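PDB 5MYP: aldehyde dehydrogenase from Trypanosoma brucei, which probably oxidises aldehydes to the corresponding carboxylic acids with NAD+ as the electron acceptor. Local coordinates for residues G226-M240 / A261-L275. Numbering follows the deposited sequence.
Sequences GKSPVVVDDTCADNM and APDYVVVEKSMESVL. Unlike the reference sequence in segment 226-240: Thr235 (reference Ser).
Strand 229-232 runs parallel to strand 264-268, and Val230 and Val232 carry its backbone bonds to that strand. Val230 N donates to Tyr264 O at 2.9 Å, and Val230 O accepts from Val266 N. Val232 repeats the pattern between Val266 O and Glu268 N. On one sheet face, Val230 CG2 presses tightly on Pro262 CB at 3.5 Å, and Val232 CG2 meets Val265 CG1 and Leu275 CD2. On the other, Pro229 CB sits 4.1 Å from the centroid of the Tyr264 ring, an off-centre CH-pi contact. Tyr264 CG stands between its backbone N and carbonyl carbon (chi1 65°), which lays the ring beside Pro229. Water 2 links Tyr264 OH to Lys227 O.

A buried salt bridge closes the N-terminal end: Lys227 NZ meets Asp263 OD1 at 2.7 Å, on the syn side. The lysine chain bends at chi3 (70°) and chi4 (69°), folding NZ back to the carboxylate. Carbonyls of Val361 and Glu364 also grip NZ, while Ile366 N holds Asp263 OD2. Water 1 bridges Ser228 N and Ala261 O. The Ser228 side chain lies about 7 Å from that of the predicted catalytic Cys259.

At the far end, Met240 SD packs on Leu275 CD1 at 3.8 Å. Met271 CE lies 3.6 Å from Asp234 O. Glu268 OE1 accepts from both Ser270 N and Ser270 OG, which fixes its carboxylate near that of Asp234. An Asx turn at Asp233 shapes the loop after the strand.

The strands and helix 240-252 form a beta-alpha-beta unit. Strands 395-398 and 370-376 flank the pair in the sheet, and helix 379-387 covers the face of Pro229, Val231 and Tyr264.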
# COMPACT_ATOMS: atom_id res chain seq x y z
N GLY A 226 13.54 5.41 -13.18
CA GLY A 226 14.25 6.58 -12.69
C GLY A 226 15.71 6.39 -13.03
O GLY A 226 16.09 5.41 -13.68
N LYS A 227 16.53 7.33 -12.59
CA LYS A 227 17.95 7.33 -12.90
C LYS A 227 18.72 6.79 -11.70
O LYS A 227 19.04 7.54 -10.78
CB LYS A 227 18.41 8.75 -13.24
CG LYS A 227 17.73 9.35 -14.45
CD LYS A 227 18.12 10.80 -14.67
CE LYS A 227 19.56 10.97 -15.13
NZ LYS A 227 19.80 10.46 -16.51
N SER A 228 18.99 5.48 -11.72
CA SER A 228 19.75 4.84 -10.64
C SER A 228 21.22 5.27 -10.70
O SER A 228 21.93 4.93 -11.65
CB SER A 228 19.67 3.31 -10.74
OG SER A 228 18.33 2.85 -10.61
N PRO A 229 21.69 6.04 -9.68
CA PRO A 229 23.07 6.50 -9.70
C PRO A 229 24.05 5.46 -9.19
O PRO A 229 23.69 4.61 -8.37
CB PRO A 229 23.04 7.70 -8.75
CG PRO A 229 21.96 7.39 -7.78
CD PRO A 229 20.98 6.49 -8.47
N VAL A 230 25.29 5.52 -9.70
CA VAL A 230 26.40 4.76 -9.15
C VAL A 230 27.40 5.75 -8.57
O VAL A 230 27.98 6.56 -9.30
CB VAL A 230 27.12 3.90 -10.22
CG1 VAL A 230 28.25 3.09 -9.59
CG2 VAL A 230 26.14 2.98 -10.92
N VAL A 231 27.58 5.70 -7.25
CA VAL A 231 28.56 6.53 -6.57
C VAL A 231 29.84 5.71 -6.42
O VAL A 231 29.80 4.58 -5.93
CB VAL A 231 28.04 6.99 -5.19
CG1 VAL A 231 29.09 7.83 -4.46
CG2 VAL A 231 26.74 7.76 -5.36
N VAL A 232 30.97 6.27 -6.85
CA VAL A 232 32.28 5.62 -6.71
C VAL A 232 33.20 6.59 -5.99
O VAL A 232 33.47 7.67 -6.50
CB VAL A 232 32.88 5.23 -8.08
CG1 VAL A 232 34.23 4.53 -7.91
CG2 VAL A 232 31.90 4.35 -8.86
N ASP A 233 33.67 6.21 -4.80
CA ASP A 233 34.53 7.09 -4.00
C ASP A 233 36.02 6.87 -4.31
O ASP A 233 36.34 6.23 -5.32
CB ASP A 233 34.17 6.99 -2.49
CG ASP A 233 34.78 5.78 -1.79
OD1 ASP A 233 35.31 4.87 -2.46
OD2 ASP A 233 34.73 5.76 -0.54
N ASP A 234 36.90 7.39 -3.47
CA ASP A 234 38.37 7.29 -3.65
C ASP A 234 39.06 6.16 -2.85
O ASP A 234 40.28 6.18 -2.69
CB ASP A 234 39.02 8.65 -3.34
CG ASP A 234 38.71 9.17 -1.93
OD1 ASP A 234 37.87 8.57 -1.22
OD2 ASP A 234 39.30 10.20 -1.53
N THR A 235 38.29 5.17 -2.38
CA THR A 235 38.85 4.05 -1.60
C THR A 235 38.86 2.73 -2.38
O THR A 235 39.14 1.68 -1.80
CB THR A 235 38.07 3.86 -0.27
OG1 THR A 235 36.70 3.51 -0.54
CG2 THR A 235 38.12 5.13 0.57
N CYS A 236 38.60 2.79 -3.70
CA CYS A 236 38.48 1.60 -4.55
C CYS A 236 39.57 1.49 -5.64
O CYS A 236 39.40 0.70 -6.58
CB CYS A 236 37.10 1.57 -5.23
SG CYS A 236 35.69 1.52 -4.11
N ALA A 237 40.66 2.24 -5.54
CA ALA A 237 41.73 2.20 -6.56
C ALA A 237 42.21 0.78 -6.86
O ALA A 237 42.33 0.39 -8.02
CB ALA A 237 42.90 3.09 -6.17
N ASP A 238 42.44 -0.00 -5.80
CA ASP A 238 42.90 -1.40 -5.94
C ASP A 238 41.82 -2.37 -6.45
O ASP A 238 42.16 -3.46 -6.90
CB ASP A 238 43.44 -1.92 -4.60
CG ASP A 238 44.67 -1.15 -4.11
OD1 ASP A 238 45.40 -0.56 -4.93
OD2 ASP A 238 44.89 -1.15 -2.88
N ASN A 239 40.55 -1.97 -6.36
CA ASN A 239 39.41 -2.79 -6.81
C ASN A 239 38.79 -2.29 -8.12
O ASN A 239 37.71 -2.74 -8.50
CB ASN A 239 38.33 -2.79 -5.73
CG ASN A 239 38.87 -3.13 -4.36
OD1 ASN A 239 39.31 -4.26 -4.11
ND2 ASN A 239 38.85 -2.16 -3.46
N MET A 240 39.48 -1.39 -8.83
CA MET A 240 38.87 -0.65 -9.94
C MET A 240 38.45 -1.53 -11.12
O MET A 240 37.49 -1.21 -11.81
CB MET A 240 39.81 0.48 -10.41
CG MET A 240 39.16 1.55 -11.29
SD MET A 240 37.75 2.40 -10.53
CE MET A 240 38.50 3.20 -9.12
N ALA A 261 19.23 -0.56 -14.09
CA ALA A 261 20.53 -0.42 -14.75
C ALA A 261 21.26 0.78 -14.15
O ALA A 261 20.62 1.73 -13.71
CB ALA A 261 20.37 -0.22 -16.25
N PRO A 262 22.61 0.74 -14.12
CA PRO A 262 23.33 1.95 -13.76
C PRO A 262 23.05 3.04 -14.80
O PRO A 262 23.37 2.86 -15.97
CB PRO A 262 24.80 1.51 -13.75
CG PRO A 262 24.85 0.27 -14.56
CD PRO A 262 23.51 -0.38 -14.45
N ASP A 263 22.39 4.11 -14.38
CA ASP A 263 21.96 5.16 -15.30
C ASP A 263 23.11 6.13 -15.54
O ASP A 263 23.42 6.43 -16.68
CB ASP A 263 20.73 5.88 -14.76
CG ASP A 263 20.18 6.91 -15.73
OD1 ASP A 263 20.72 8.04 -15.77
OD2 ASP A 263 19.21 6.59 -16.45
N TYR A 264 23.70 6.61 -14.45
CA TYR A 264 24.88 7.49 -14.50
C TYR A 264 25.80 7.23 -13.32
O TYR A 264 25.41 6.60 -12.34
CB TYR A 264 24.47 8.96 -14.54
CG TYR A 264 23.77 9.47 -13.29
CD1 TYR A 264 22.40 9.29 -13.11
CD2 TYR A 264 24.48 10.16 -12.30
CE1 TYR A 264 21.76 9.77 -11.97
CE2 TYR A 264 23.84 10.64 -11.16
CZ TYR A 264 22.48 10.45 -11.00
OH TYR A 264 21.84 10.92 -9.88
N VAL A 265 27.03 7.74 -13.42
CA VAL A 265 28.06 7.58 -12.39
C VAL A 265 28.42 8.95 -11.80
O VAL A 265 28.53 9.94 -12.52
CB VAL A 265 29.34 6.92 -12.97
CG1 VAL A 265 30.43 6.82 -11.92
CG2 VAL A 265 29.02 5.54 -13.53
N VAL A 266 28.59 8.98 -10.48
CA VAL A 266 29.17 10.13 -9.77
C VAL A 266 30.45 9.62 -9.12
O VAL A 266 30.40 8.87 -8.14
CB VAL A 266 28.21 10.72 -8.71
CG1 VAL A 266 28.78 12.02 -8.15
CG2 VAL A 266 26.83 10.95 -9.30
N VAL A 267 31.59 10.00 -9.69
CA VAL A 267 32.90 9.46 -9.27
C VAL A 267 33.72 10.55 -8.58
O VAL A 267 33.66 11.72 -8.96
CB VAL A 267 33.67 8.82 -10.46
CG1 VAL A 267 33.92 9.81 -11.59
CG2 VAL A 267 34.98 8.19 -9.98
N GLU A 268 34.49 10.17 -7.56
CA GLU A 268 35.35 11.12 -6.87
C GLU A 268 36.36 11.68 -7.89
O GLU A 268 36.91 10.92 -8.70
CB GLU A 268 36.06 10.46 -5.67
CG GLU A 268 36.62 11.44 -4.64
CD GLU A 268 37.99 12.02 -5.00
OE1 GLU A 268 38.73 11.40 -5.79
OE2 GLU A 268 38.32 13.11 -4.48
N LYS A 269 36.55 12.99 -7.85
CA LYS A 269 37.30 13.76 -8.87
C LYS A 269 38.62 13.10 -9.32
O LYS A 269 38.89 13.00 -10.52
CB LYS A 269 37.58 15.17 -8.33
CG LYS A 269 38.08 16.19 -9.34
CD LYS A 269 38.37 17.53 -8.66
CE LYS A 269 39.48 17.42 -7.62
NZ LYS A 269 40.14 18.72 -7.31
N SER A 270 39.41 12.65 -8.35
CA SER A 270 40.72 12.05 -8.62
C SER A 270 40.67 10.67 -9.28
O SER A 270 41.67 10.23 -9.86
CB SER A 270 41.56 11.98 -7.33
OG SER A 270 41.14 10.92 -6.50
N MET A 271 39.52 9.99 -9.21
CA MET A 271 39.35 8.65 -9.77
C MET A 271 38.71 8.59 -11.16
O MET A 271 38.55 7.49 -11.69
CB MET A 271 38.49 7.80 -8.80
CG MET A 271 39.06 7.64 -7.40
SD MET A 271 40.55 6.63 -7.42
CE MET A 271 41.39 7.25 -5.97
N GLU A 272 38.38 9.74 -11.75
CA GLU A 272 37.65 9.77 -13.03
C GLU A 272 38.38 9.02 -14.14
O GLU A 272 37.77 8.21 -14.84
CB GLU A 272 37.38 11.21 -13.48
CG GLU A 272 36.39 11.32 -14.64
CD GLU A 272 36.34 12.71 -15.28
OE1 GLU A 272 36.98 13.65 -14.77
OE2 GLU A 272 35.64 12.86 -16.30
N SER A 273 39.68 9.29 -14.30
CA SER A 273 40.44 8.71 -15.41
C SER A 273 40.59 7.20 -15.27
O SER A 273 40.35 6.48 -16.23
CB SER A 273 41.82 9.38 -15.54
OG SER A 273 42.51 8.90 -16.68
N VAL A 274 40.99 6.74 -14.09
CA VAL A 274 41.15 5.29 -13.85
C VAL A 274 39.83 4.51 -14.01
O VAL A 274 39.84 3.40 -14.54
CB VAL A 274 41.81 4.95 -12.49
CG1 VAL A 274 43.26 5.44 -12.47
CG2 VAL A 274 41.04 5.51 -11.29
N LEU A 275 38.72 5.10 -13.57
CA LEU A 275 37.41 4.46 -13.73
C LEU A 275 37.02 4.35 -15.20
O LEU A 275 36.63 3.27 -15.65
CB LEU A 275 36.32 5.23 -12.97
CG LEU A 275 34.88 4.72 -13.11
CD1 LEU A 275 34.76 3.26 -12.70
CD2 LEU A 275 33.93 5.59 -12.30
O HOH W 1 18.40 3.21 -13.59
O HOH W 2 19.22 10.02 -9.72